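PDB 4DG8: PA1221, which is a member of the ANL clan of AMP-binding enzymes, with a phosphopantetheine attachment region near its C-terminus and adenosine monophosphate bound in its pocket. Local coordinates for residues 80-85 / 95-100; 87-92 / 144-149; 67-72 / 127-132. All blocks are in the same frame, centred on the assembly; numbering follows the deposited sequence.

Contact 1 of 3, residues 80-85 / 95-100; sequences LGVYGE and LAILLS
L80, in strand 79-83, and I97, in the last turn of helix 88-99, mark the nearest approach of the two backbones, with their CA atoms 7.2 Å apart. The contact is purely apolar and turns on the single side chain of I97, which comes down from the helix onto two residues of the strand. L80 and V82 both send CB toward the helix. I97 CG1 lies opposite the carbonyl carbon (chi1 -77°), which carries its longer branch over the strand. CG1 of I97 packs on L80, 3.8 Å from its CD1 and 4.0 Å from its CB. The terminal CD1 of I97 sits between the two strand residues, 4.1 Å from CB of L80 and 3.6 Å from CG2 of V82. L80 and I97 run past each other in opposite senses, flank against flank, whereas V82 presents one methyl at a slant. V82 has CG1 trans to its own N (chi1 176°), leaving CG2 as the branch that meets the isoleucine. Just beyond, the helix closes on S100, whose OG bonds to A96 O at 2.7 Å while its N bonds to the same oxygen from the opposite face of the carbonyl; OG is also hydrogen-bonded to S66 OG. L69 of helix 55-72 and L129 of strand 125-130 extend the apolar cluster around I97. On the strand, L80 and V82 have backbone bonds with L105, and G81 with L127 and L129. Strand 79-83, helix 88-99 and strand 103-106 thus form a beta-alpha-beta crossover, the recurring unit of alpha/beta sheets, with I97 as a buried helix-to-sheet contact.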
ATOM      1  N   LEU A  80      -0.289   9.184  15.103  1.00 25.94           N
ATOM      2  CA  LEU A  80      -0.705  10.505  14.671  1.00 16.98           C
ATOM      3  C   LEU A  80      -1.255  10.442  13.254  1.00 16.88           C
ATOM      4  O   LEU A  80      -0.644   9.833  12.355  1.00 24.05           O
ATOM      5  CB  LEU A  80       0.469  11.481  14.754  1.00 16.17           C
ATOM      6  CG  LEU A  80       1.003  11.776  16.158  1.00 19.79           C
ATOM      7  CD1 LEU A  80       2.282  12.611  16.044  1.00 20.68           C
ATOM      8  CD2 LEU A  80      -0.051  12.502  16.972  1.00 17.96           C
ATOM      9  N   GLY A  81      -2.398  11.098  13.053  1.00 21.74           N
ATOM     10  CA  GLY A  81      -3.098  11.057  11.784  1.00 18.61           C
ATOM     11  C   GLY A  81      -2.651  12.129  10.812  1.00 21.47           C
ATOM     12  O   GLY A  81      -2.211  13.195  11.226  1.00 26.08           O
ATOM     13  N   VAL A  82      -2.781  11.845   9.518  1.00 18.14           N
ATOM     14  CA  VAL A  82      -2.509  12.824   8.479  1.00 21.06           C
ATOM     15  C   VAL A  82      -3.635  12.802   7.473  1.00 30.64           C
ATOM     16  O   VAL A  82      -3.994  11.729   6.972  1.00 25.14           O
ATOM     17  CB  VAL A  82      -1.200  12.523   7.755  1.00 26.06           C
ATOM     18  CG1 VAL A  82      -0.978  13.507   6.586  1.00 22.05           C
ATOM     19  CG2 VAL A  82      -0.048  12.579   8.737  1.00 22.34           C
ATOM     20  N   TYR A  83      -4.213  13.973   7.204  1.00 27.46           N
ATOM     21  CA  TYR A  83      -5.189  14.113   6.124  1.00 28.26           C
ATOM     22  C   TYR A  83      -4.728  15.126   5.083  1.00 26.52           C
ATOM     23  O   TYR A  83      -4.209  16.192   5.418  1.00 31.33           O
ATOM     24  CB  TYR A  83      -6.583  14.492   6.662  1.00 20.62           C
ATOM     25  CG  TYR A  83      -7.563  14.859   5.551  1.00 29.37           C
ATOM     26  CD1 TYR A  83      -8.106  13.884   4.726  1.00 23.91           C
ATOM     27  CD2 TYR A  83      -7.934  16.186   5.326  1.00 29.39           C
ATOM     28  CE1 TYR A  83      -8.985  14.209   3.710  1.00 33.11           C
ATOM     29  CE2 TYR A  83      -8.827  16.528   4.308  1.00 32.61           C
ATOM     30  CZ  TYR A  83      -9.344  15.535   3.505  1.00 38.47           C
ATOM     31  OH  TYR A  83     -10.212  15.862   2.490  1.00 42.57           O
ATOM     32  N   GLY A  84      -4.843  14.749   3.817  1.00 28.65           N
ATOM     33  CA  GLY A  84      -4.882  15.698   2.715  1.00 22.10           C
ATOM     34  C   GLY A  84      -4.314  15.096   1.434  1.00 28.77           C
ATOM     35  O   GLY A  84      -3.669  14.048   1.478  1.00 25.31           O
ATOM     36  N   GLU A  85      -4.505  15.782   0.308  1.00 24.75           N
ATOM     37  CA  GLU A  85      -3.903  15.369  -0.961  1.00 36.44           C
ATOM     38  C   GLU A  85      -2.387  15.534  -0.881  1.00 33.60           C
ATOM     39  O   GLU A  85      -1.896  16.300  -0.055  1.00 31.90           O
ATOM     40  CB  GLU A  85      -4.442  16.212  -2.130  1.00 40.61           C
ATOM     41  CG  GLU A  85      -5.934  16.054  -2.406  1.00 51.20           C
ATOM     42  CD  GLU A  85      -6.328  14.619  -2.699  1.00 63.44           C
ATOM     43  OE1 GLU A  85      -5.460  13.837  -3.135  1.00 70.03           O
ATOM     44  OE2 GLU A  85      -7.505  14.267  -2.486  1.00 68.14           O
ATOM     45  N   LEU A  95       7.564  13.182   7.915  1.00 18.61           N
ATOM     46  CA  LEU A  95       8.912  13.189   8.483  1.00 14.99           C
ATOM     47  C   LEU A  95       8.899  13.698   9.934  1.00 16.51           C
ATOM     48  O   LEU A  95       9.651  13.208  10.768  1.00 17.69           O
ATOM     49  CB  LEU A  95       9.887  14.018   7.619  1.00 20.71           C
ATOM     50  CG  LEU A  95      11.343  14.110   8.078  1.00 20.50           C
ATOM     51  CD1 LEU A  95      11.974  12.705   8.182  1.00 23.05           C
ATOM     52  CD2 LEU A  95      12.161  15.014   7.131  1.00 24.27           C
ATOM     53  N   ALA A  96       8.074  14.704  10.226  1.00 23.63           N
ATOM     54  CA  ALA A  96       8.053  15.285  11.571  1.00 22.35           C
ATOM     55  C   ALA A  96       7.512  14.254  12.583  1.00 21.50           C
ATOM     56  O   ALA A  96       8.003  14.140  13.725  1.00 20.79           O
ATOM     57  CB  ALA A  96       7.218  16.552  11.585  1.00 19.39           C
ATOM     58  N   ILE A  97       6.517  13.492  12.136  1.00 20.47           N
ATOM     59  CA  ILE A  97       5.974  12.406  12.939  1.00 20.36           C
ATOM     60  C   ILE A  97       7.069  11.394  13.229  1.00 19.07           C
ATOM     61  O   ILE A  97       7.310  11.060  14.388  1.00 20.45           O
ATOM     62  CB  ILE A  97       4.753  11.733  12.278  1.00 24.21           C
ATOM     63  CG1 ILE A  97       3.520  12.622  12.444  1.00 22.41           C
ATOM     64  CG2 ILE A  97       4.456  10.385  12.957  1.00 21.84           C
ATOM     65  CD1 ILE A  97       2.456  12.436  11.351  1.00 19.54           C
ATOM     66  N   LEU A  98       7.773  10.941  12.191  1.00 18.71           N
ATOM     67  CA  LEU A  98       8.852   9.976  12.435  1.00 20.48           C
ATOM     68  C   LEU A  98       9.968  10.496  13.349  1.00 19.53           C
ATOM     69  O   LEU A  98      10.457   9.769  14.222  1.00 20.67           O
ATOM     70  CB  LEU A  98       9.440   9.474  11.116  1.00 25.63           C
ATOM     71  CG  LEU A  98       8.431   8.772  10.204  1.00 22.24           C
ATOM     72  CD1 LEU A  98       9.198   8.178   9.049  1.00 19.72           C
ATOM     73  CD2 LEU A  98       7.654   7.699  10.967  1.00 14.83           C
ATOM     74  N   LEU A  99      10.370  11.745  13.125  1.00 19.41           N
ATOM     75  CA  LEU A  99      11.372  12.426  13.945  1.00 23.47           C
ATOM     76  C   LEU A  99      11.000  12.458  15.418  1.00 23.16           C
ATOM     77  O   LEU A  99      11.883  12.485  16.290  1.00 18.34           O
ATOM     78  CB  LEU A  99      11.538  13.872  13.482  1.00 21.03           C
ATOM     79  CG  LEU A  99      12.398  14.145  12.235  1.00 29.40           C
ATOM     80  CD1 LEU A  99      12.242  15.611  11.747  1.00 22.61           C
ATOM     81  CD2 LEU A  99      13.858  13.823  12.543  1.00 23.98           C
ATOM     82  N   SER A 100       9.694  12.521  15.683  1.00 22.34           N
ATOM     83  CA  SER A 100       9.179  12.576  17.056  1.00 28.43           C
ATOM     84  C   SER A 100       9.071  11.211  17.760  1.00 26.46           C
ATOM     85  O   SER A 100       8.671  11.142  18.924  1.00 26.26           O
ATOM     86  CB  SER A 100       7.805  13.253  17.053  1.00 23.23           C
ATOM     87  OG  SER A 100       7.872  14.487  16.369  1.00 20.47           O
TER

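Contact 2 of 3, residues 87-92 / 144-149; sequences SRESIT and VPVRHL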
ATOM      1  N   SER A  87       0.977  16.922  -0.823  1.00 25.16           N
ATOM      2  CA  SER A  87       1.514  18.274  -0.844  1.00 30.99           C
ATOM      3  C   SER A  87       2.847  18.242  -0.108  1.00 29.52           C
ATOM      4  O   SER A  87       3.150  17.272   0.592  1.00 28.50           O
ATOM      5  CB  SER A  87       0.562  19.240  -0.140  1.00 29.79           C
ATOM      6  OG  SER A  87       0.517  18.961   1.254  1.00 29.14           O
ATOM      7  N   ARG A  88       3.645  19.290  -0.271  1.00 24.67           N
ATOM      8  CA  ARG A  88       4.882  19.394   0.492  1.00 22.84           C
ATOM      9  C   ARG A  88       4.572  19.362   1.997  1.00 22.62           C
ATOM     10  O   ARG A  88       5.319  18.772   2.798  1.00 19.90           O
ATOM     11  CB  ARG A  88       5.671  20.653   0.076  1.00 26.70           C
ATOM     12  CG  ARG A  88       4.898  21.957   0.216  1.00 28.81           C
ATOM     13  CD  ARG A  88       5.785  23.132  -0.117  1.00 28.92           C
ATOM     14  NE  ARG A  88       6.074  23.200  -1.558  1.00 25.89           N
ATOM     15  CZ  ARG A  88       6.876  24.094  -2.119  1.00 32.09           C
ATOM     16  NH1 ARG A  88       7.479  25.016  -1.371  1.00 26.93           N
ATOM     17  NH2 ARG A  88       7.068  24.072  -3.434  1.00 28.06           N
ATOM     18  N   GLU A  89       3.451  19.963   2.385  1.00 22.39           N
ATOM     19  CA  GLU A  89       3.006  19.881   3.781  1.00 21.43           C
ATOM     20  C   GLU A  89       2.787  18.444   4.298  1.00 26.52           C
ATOM     21  O   GLU A  89       3.231  18.107   5.394  1.00 21.23           O
ATOM     22  CB  GLU A  89       1.717  20.681   4.011  1.00 25.89           C
ATOM     23  CG  GLU A  89       1.904  22.192   4.003  1.00 38.14           C
ATOM     24  CD  GLU A  89       2.012  22.760   2.610  1.00 42.06           C
ATOM     25  OE1 GLU A  89       1.642  22.056   1.644  1.00 38.54           O
ATOM     26  OE2 GLU A  89       2.463  23.912   2.488  1.00 48.88           O
ATOM     27  N   SER A  90       2.095  17.597   3.541  1.00 21.94           N
ATOM     28  CA  SER A  90       1.820  16.252   4.071  1.00 29.60           C
ATOM     29  C   SER A  90       3.115  15.413   4.226  1.00 15.25           C
ATOM     30  O   SER A  90       3.324  14.737   5.248  1.00 27.71           O
ATOM     31  CB  SER A  90       0.707  15.536   3.279  1.00 23.32           C
ATOM     32  OG  SER A  90       1.007  15.458   1.905  1.00 25.93           O
ATOM     33  N   ILE A  91       3.995  15.519   3.234  1.00 27.27           N
ATOM     34  CA  ILE A  91       5.323  14.904   3.270  1.00 22.36           C
ATOM     35  C   ILE A  91       6.127  15.359   4.503  1.00 22.78           C
ATOM     36  O   ILE A  91       6.720  14.544   5.238  1.00 23.74           O
ATOM     37  CB  ILE A  91       6.131  15.261   1.982  1.00 19.86           C
ATOM     38  CG1 ILE A  91       5.401  14.807   0.710  1.00 29.21           C
ATOM     39  CG2 ILE A  91       7.554  14.686   2.061  1.00 18.25           C
ATOM     40  CD1 ILE A  91       5.110  13.315   0.643  1.00 30.12           C
ATOM     41  N   THR A  92       6.144  16.672   4.723  1.00 23.23           N
ATOM     42  CA  THR A  92       6.762  17.228   5.921  1.00 24.36           C
ATOM     43  C   THR A  92       6.135  16.653   7.210  1.00 25.62           C
ATOM     44  O   THR A  92       6.844  16.370   8.190  1.00 29.10           O
ATOM     45  CB  THR A  92       6.664  18.763   5.913  1.00 25.46           C
ATOM     46  OG1 THR A  92       7.149  19.256   4.657  1.00 21.33           O
ATOM     47  CG2 THR A  92       7.459  19.384   7.057  1.00 23.04           C
ATOM     48  N   VAL A 144      -6.063  19.289  13.758  1.00 29.31           N
ATOM     49  CA  VAL A 144      -5.486  20.623  13.797  1.00 28.98           C
ATOM     50  C   VAL A 144      -5.057  21.047  12.397  1.00 32.88           C
ATOM     51  O   VAL A 144      -4.574  20.224  11.625  1.00 32.56           O
ATOM     52  CB  VAL A 144      -4.284  20.705  14.757  1.00 25.63           C
ATOM     53  CG1 VAL A 144      -4.725  20.376  16.165  1.00 26.11           C
ATOM     54  CG2 VAL A 144      -3.152  19.773  14.317  1.00 29.08           C
ATOM     55  N   PRO A 145      -5.275  22.330  12.058  1.00 37.43           N
ATOM     56  CA  PRO A 145      -4.860  22.847  10.745  1.00 40.36           C
ATOM     57  C   PRO A 145      -3.346  22.927  10.692  1.00 37.86           C
ATOM     58  O   PRO A 145      -2.735  23.570  11.544  1.00 34.73           O
ATOM     59  CB  PRO A 145      -5.469  24.252  10.717  1.00 43.40           C
ATOM     60  CG  PRO A 145      -5.534  24.660  12.171  1.00 45.75           C
ATOM     61  CD  PRO A 145      -5.755  23.393  12.962  1.00 38.19           C
ATOM     62  N   VAL A 146      -2.737  22.342   9.676  1.00 37.86           N
ATOM     63  CA  VAL A 146      -1.293  22.196   9.715  1.00 40.00           C
ATOM     64  C   VAL A 146      -0.582  23.510   9.373  1.00 38.36           C
ATOM     65  O   VAL A 146       0.538  23.737   9.799  1.00 33.96           O
ATOM     66  CB  VAL A 146      -0.803  21.031   8.830  1.00 39.32           C
ATOM     67  CG1 VAL A 146      -0.668  21.481   7.374  1.00 32.75           C
ATOM     68  CG2 VAL A 146       0.511  20.494   9.366  1.00 43.35           C
ATOM     69  N   ARG A 147      -1.252  24.379   8.626  1.00 40.84           N
ATOM     70  CA  ARG A 147      -0.672  25.660   8.244  1.00 45.77           C
ATOM     71  C   ARG A 147      -0.866  26.683   9.354  1.00 52.15           C
ATOM     72  O   ARG A 147      -0.250  27.752   9.362  1.00 48.59           O
ATOM     73  CB  ARG A 147      -1.300  26.152   6.933  1.00 50.95           C
ATOM     74  CG  ARG A 147      -0.816  25.383   5.705  1.00 51.98           C
ATOM     75  CD  ARG A 147      -1.587  25.717   4.426  1.00 55.34           C
ATOM     76  NE  ARG A 147      -1.279  24.736   3.386  1.00 62.69           N
ATOM     77  CZ  ARG A 147      -1.817  23.521   3.328  1.00 65.01           C
ATOM     78  NH1 ARG A 147      -2.706  23.152   4.240  1.00 66.51           N
ATOM     79  NH2 ARG A 147      -1.472  22.672   2.361  1.00 61.78           N
ATOM     80  N   HIS A 148      -1.780  26.377  10.263  1.00 56.25           N
ATOM     81  CA  HIS A 148      -2.105  27.297  11.350  1.00 62.40           C
ATOM     82  C   HIS A 148      -1.560  27.035  12.764  1.00 57.44           C
ATOM     83  O   HIS A 148      -2.021  27.646  13.727  1.00 60.32           O
ATOM     84  CB  HIS A 148      -3.566  27.744  11.282  1.00 73.58           C
ATOM     85  CG  HIS A 148      -3.860  28.561  10.060  1.00 84.22           C
ATOM     86  ND1 HIS A 148      -4.096  27.992   8.825  1.00 86.84           N
ATOM     87  CD2 HIS A 148      -3.889  29.902   9.867  1.00 87.93           C
ATOM     88  CE1 HIS A 148      -4.292  28.947   7.932  1.00 87.19           C
ATOM     89  NE2 HIS A 148      -4.172  30.114   8.539  1.00 88.51           N
ATOM     90  N   LEU A 149      -0.642  26.080  12.889  1.00 51.76           N
ATOM     91  CA  LEU A 149      -0.074  25.707  14.189  1.00 50.01           C
ATOM     92  C   LEU A 149       0.726  26.807  14.895  1.00 57.13           C
ATOM     93  O   LEU A 149       1.375  27.640  14.249  1.00 61.46           O
ATOM     94  CB  LEU A 149       0.808  24.468  14.052  1.00 42.32           C
ATOM     95  CG  LEU A 149       0.141  23.267  13.384  1.00 42.95           C
ATOM     96  CD1 LEU A 149       1.125  22.123  13.273  1.00 43.21           C
ATOM     97  CD2 LEU A 149      -1.093  22.843  14.148  1.00 41.70           C
TER
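R147 lays its guanidinium across the side chain of E89, so that a carbon, CG, faces the flat group and the carboxylate is met only by a weak bond. The salt bridge rests on NH2 of R147 and OE1 of E89, 3.3 Å apart, and its hydrogen bond is bent, with an N-H...O angle of 123°. The two flat groups are tilted 40° from each other, and CG of E89 is displaced toward the rim of the guanidinium, so carbon packing accompanies the charge attraction. E89 turns back on itself at chi2 (79°), which brings OE1 round toward the start of its own helix, where OG of S87 also gives it a weak hydrogen bond. R147, extended from CG to NE, brings its charged end close although its CB does not head for the helix; its NH1 has a firmer partner outside the pair, the backbone O of C131. Nearer the backbone of E89, CG1 of V146 touches its CB at 4.2 Å. S87 is the N-cap of the helix: its OG accepts from N of S90 at 3.1 Å, and OG of S90 accepts from N of S87, a capping box. The contact joins the N-terminal end of helix 88-99 to the residues following edge strand 143-145, at the protein surface, with V144 and V146 bonded through the backbone to strand 125-130 and T92 and L149 facing helix 55-72.

Contact 3 of 3, residues 67-72 / 127-132; sequences DYLLEH and LILDCS
Y68 and L127 cross at about a right angle, the hydroxyl end of the tyrosine meeting one methyl of the leucine: OH of Y68 is 4.1 Å from CD2 of L127. Both CB atoms point toward the other segment, and with CG trans to the backbone N in each (chi1 168° for Y68, 174° for L127) the tyrosine OH is left against CD2. Behind the ring, H72 folds back along the helix so that its ND1 lies over one face of Y68, 3.9 Å above the plane and off-centre; ND1 also makes a weak bond to the backbone O of Y68. The second pair is more indirect. CB of L69 leaves the helix alongside the strand, yet with CD1 anti to CA (chi2 -175°) the other methyl, CD2, is the one that comes to 4.3 Å from CD1 of L129. V144 of the next strand borders Y68, L127 and L129 together. At the end of the strand, OD1 of D130 accepts from N of S132 at 2.9 Å, an Asx turn, and from OG of S132 at 2.6 Å, so OD1 takes two bonds from S132 as the chain leaves the sheet. The leucines L127 and L129 share one face of strand 125-130, and the last turns of helix 55-72 pack on it: the helix-over-sheet layering of an alpha/beta fold.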
ATOM      1  N   ASP A  67       8.942  19.804  16.720  1.00 27.52           N
ATOM      2  CA  ASP A  67       8.990  20.536  17.974  1.00 31.34           C
ATOM      3  C   ASP A  67       7.579  20.654  18.534  1.00 29.38           C
ATOM      4  O   ASP A  67       7.335  20.424  19.732  1.00 26.63           O
ATOM      5  CB  ASP A  67       9.584  21.925  17.776  1.00 38.38           C
ATOM      6  CG  ASP A  67      11.068  21.897  17.556  1.00 37.76           C
ATOM      7  OD1 ASP A  67      11.700  20.895  17.951  1.00 30.59           O
ATOM      8  OD2 ASP A  67      11.600  22.887  16.999  1.00 39.44           O
ATOM      9  N   TYR A  68       6.642  21.006  17.657  1.00 34.97           N
ATOM     10  CA  TYR A  68       5.231  21.043  18.075  1.00 32.94           C
ATOM     11  C   TYR A  68       4.675  19.656  18.553  1.00 33.38           C
ATOM     12  O   TYR A  68       4.048  19.523  19.642  1.00 30.24           O
ATOM     13  CB  TYR A  68       4.394  21.643  16.936  1.00 37.97           C
ATOM     14  CG  TYR A  68       2.902  21.490  17.108  1.00 37.61           C
ATOM     15  CD1 TYR A  68       2.145  22.476  17.729  1.00 38.52           C
ATOM     16  CD2 TYR A  68       2.250  20.351  16.641  1.00 32.04           C
ATOM     17  CE1 TYR A  68       0.782  22.333  17.881  1.00 43.54           C
ATOM     18  CE2 TYR A  68       0.896  20.194  16.787  1.00 34.29           C
ATOM     19  CZ  TYR A  68       0.159  21.185  17.407  1.00 42.96           C
ATOM     20  OH  TYR A  68      -1.203  21.014  17.554  1.00 43.42           O
ATOM     21  N   LEU A  69       4.921  18.620  17.754  1.00 23.89           N
ATOM     22  CA  LEU A  69       4.452  17.283  18.096  1.00 22.35           C
ATOM     23  C   LEU A  69       5.005  16.825  19.448  1.00 29.82           C
ATOM     24  O   LEU A  69       4.288  16.251  20.271  1.00 26.74           O
ATOM     25  CB  LEU A  69       4.847  16.278  17.010  1.00 22.91           C
ATOM     26  CG  LEU A  69       4.333  16.552  15.598  1.00 27.68           C
ATOM     27  CD1 LEU A  69       4.716  15.391  14.669  1.00 23.69           C
ATOM     28  CD2 LEU A  69       2.815  16.767  15.622  1.00 22.67           C
ATOM     29  N   LEU A  70       6.291  17.061  19.669  1.00 29.05           N
ATOM     30  CA  LEU A  70       6.916  16.647  20.913  1.00 28.21           C
ATOM     31  C   LEU A  70       6.370  17.451  22.074  1.00 33.31           C
ATOM     32  O   LEU A  70       6.263  16.940  23.183  1.00 37.51           O
ATOM     33  CB  LEU A  70       8.435  16.778  20.834  1.00 30.16           C
ATOM     34  CG  LEU A  70       9.017  15.663  19.972  1.00 28.34           C
ATOM     35  CD1 LEU A  70      10.491  15.874  19.673  1.00 24.45           C
ATOM     36  CD2 LEU A  70       8.745  14.288  20.599  1.00 25.65           C
ATOM     37  N   GLU A  71       6.025  18.714  21.820  1.00 34.39           N
ATOM     38  CA  GLU A  71       5.412  19.511  22.874  1.00 34.67           C
ATOM     39  C   GLU A  71       4.089  18.888  23.333  1.00 31.67           C
ATOM     40  O   GLU A  71       3.815  18.826  24.530  1.00 30.89           O
ATOM     41  CB  GLU A  71       5.203  20.966  22.459  1.00 36.11           C
ATOM     42  CG  GLU A  71       4.373  21.725  23.486  1.00 45.77           C
ATOM     43  CD  GLU A  71       4.291  23.215  23.212  1.00 61.53           C
ATOM     44  OE1 GLU A  71       4.038  23.604  22.045  1.00 62.72           O
ATOM     45  OE2 GLU A  71       4.475  23.995  24.179  1.00 66.67           O
ATOM     46  N   HIS A  72       3.274  18.426  22.390  1.00 23.22           N
ATOM     47  CA  HIS A  72       2.035  17.729  22.763  1.00 34.16           C
ATOM     48  C   HIS A  72       2.267  16.280  23.229  1.00 31.88           C
ATOM     49  O   HIS A  72       1.612  15.813  24.150  1.00 33.84           O
ATOM     50  CB  HIS A  72       1.028  17.724  21.611  1.00 42.42           C
ATOM     51  CG  HIS A  72       0.541  19.085  21.222  1.00 61.68           C
ATOM     52  ND1 HIS A  72       1.374  20.180  21.142  1.00 71.86           N
ATOM     53  CD2 HIS A  72      -0.691  19.521  20.867  1.00 68.48           C
ATOM     54  CE1 HIS A  72       0.675  21.235  20.764  1.00 79.42           C
ATOM     55  NE2 HIS A  72      -0.581  20.863  20.590  1.00 77.13           N
ATOM     56  N   LEU A 127      -4.229  12.586  17.519  1.00 26.15           N
ATOM     57  CA  LEU A 127      -4.379  13.875  16.879  1.00 18.78           C
ATOM     58  C   LEU A 127      -4.265  13.683  15.366  1.00 28.82           C
ATOM     59  O   LEU A 127      -3.515  12.819  14.892  1.00 29.17           O
ATOM     60  CB  LEU A 127      -3.277  14.812  17.394  1.00 20.99           C
ATOM     61  CG  LEU A 127      -3.176  16.190  16.738  1.00 33.15           C
ATOM     62  CD1 LEU A 127      -4.509  16.911  16.893  1.00 45.81           C
ATOM     63  CD2 LEU A 127      -2.048  17.004  17.352  1.00 30.38           C
ATOM     64  N   ILE A 128      -4.979  14.496  14.601  1.00 23.50           N
ATOM     65  CA  ILE A 128      -4.906  14.385  13.157  1.00 22.51           C
ATOM     66  C   ILE A 128      -4.400  15.696  12.568  1.00 31.64           C
ATOM     67  O   ILE A 128      -4.979  16.764  12.810  1.00 30.00           O
ATOM     68  CB  ILE A 128      -6.274  14.031  12.530  1.00 22.03           C
ATOM     69  CG1 ILE A 128      -6.768  12.663  13.021  1.00 29.68           C
ATOM     70  CG2 ILE A 128      -6.194  14.073  10.988  1.00 19.68           C
ATOM     71  CD1 ILE A 128      -8.221  12.379  12.660  1.00 32.07           C
ATOM     72  N   LEU A 129      -3.337  15.612  11.774  1.00 29.15           N
ATOM     73  CA  LEU A 129      -2.767  16.812  11.170  1.00 20.59           C
ATOM     74  C   LEU A 129      -3.481  17.067   9.858  1.00 24.02           C
ATOM     75  O   LEU A 129      -3.318  16.312   8.915  1.00 23.86           O
ATOM     76  CB  LEU A 129      -1.278  16.596  10.909  1.00 25.82           C
ATOM     77  CG  LEU A 129      -0.441  16.413  12.173  1.00 25.18           C
ATOM     78  CD1 LEU A 129       1.017  16.183  11.810  1.00 25.65           C
ATOM     79  CD2 LEU A 129      -0.599  17.651  13.057  1.00 22.20           C
ATOM     80  N   ASP A 130      -4.252  18.148   9.791  1.00 23.13           N
ATOM     81  CA  ASP A 130      -5.068  18.410   8.613  1.00 24.11           C
ATOM     82  C   ASP A 130      -4.266  19.245   7.643  1.00 26.80           C
ATOM     83  O   ASP A 130      -3.939  20.387   7.943  1.00 27.31           O
ATOM     84  CB  ASP A 130      -6.341  19.173   9.018  1.00 28.11           C
ATOM     85  CG  ASP A 130      -7.305  19.374   7.850  1.00 32.44           C
ATOM     86  OD1 ASP A 130      -6.890  19.213   6.691  1.00 31.52           O
ATOM     87  OD2 ASP A 130      -8.480  19.694   8.092  1.00 34.16           O
ATOM     88  N   CYS A 131      -3.913  18.669   6.495  1.00 30.72           N
ATOM     89  CA  CYS A 131      -3.116  19.387   5.502  1.00 34.00           C
ATOM     90  C   CYS A 131      -3.928  19.973   4.364  1.00 44.48           C
ATOM     91  O   CYS A 131      -3.352  20.571   3.459  1.00 51.36           O
ATOM     92  CB  CYS A 131      -2.011  18.500   4.911  1.00 24.41           C
ATOM     93  SG  CYS A 131      -0.809  17.952   6.111  1.00 29.63           S
ATOM     94  N   SER A 132      -5.247  19.786   4.378  1.00 39.69           N
ATOM     95  CA  SER A 132      -6.065  20.280   3.268  1.00 42.04           C
ATOM     96  C   SER A 132      -5.957  21.797   3.171  1.00 39.98           C
ATOM     97  O   SER A 132      -5.700  22.487   4.159  1.00 40.30           O
ATOM     98  CB  SER A 132      -7.525  19.860   3.421  1.00 44.70           C
ATOM     99  OG  SER A 132      -8.069  20.337   4.638  1.00 48.99           O
TER

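How the contacts relate
Contacts 1 and 3 are buried apolar packing between a mixed sheet and helices 88-99 and 55-72, while contact 2 is a polar contact at the surface edge; their centres lie 7 to 9 Å apart. Strands 143-145, 125-130 and 79-83 lie side by side, so contacts 2, 3 and 1 follow one another across the sheet. The 127-132 segment is joined to both others by probable hydrogen bonds: Y83 O to C131 N at 2.7 Å, and V144 O to D130 N at 2.8 Å. Contacts 1 and 2 share helix 88-99, using its two ends, and L69 of contact 3 touches L80 of contact 1. The adenosine monophosphate pocket draws on residues between 284 and 428, none of them in these segments.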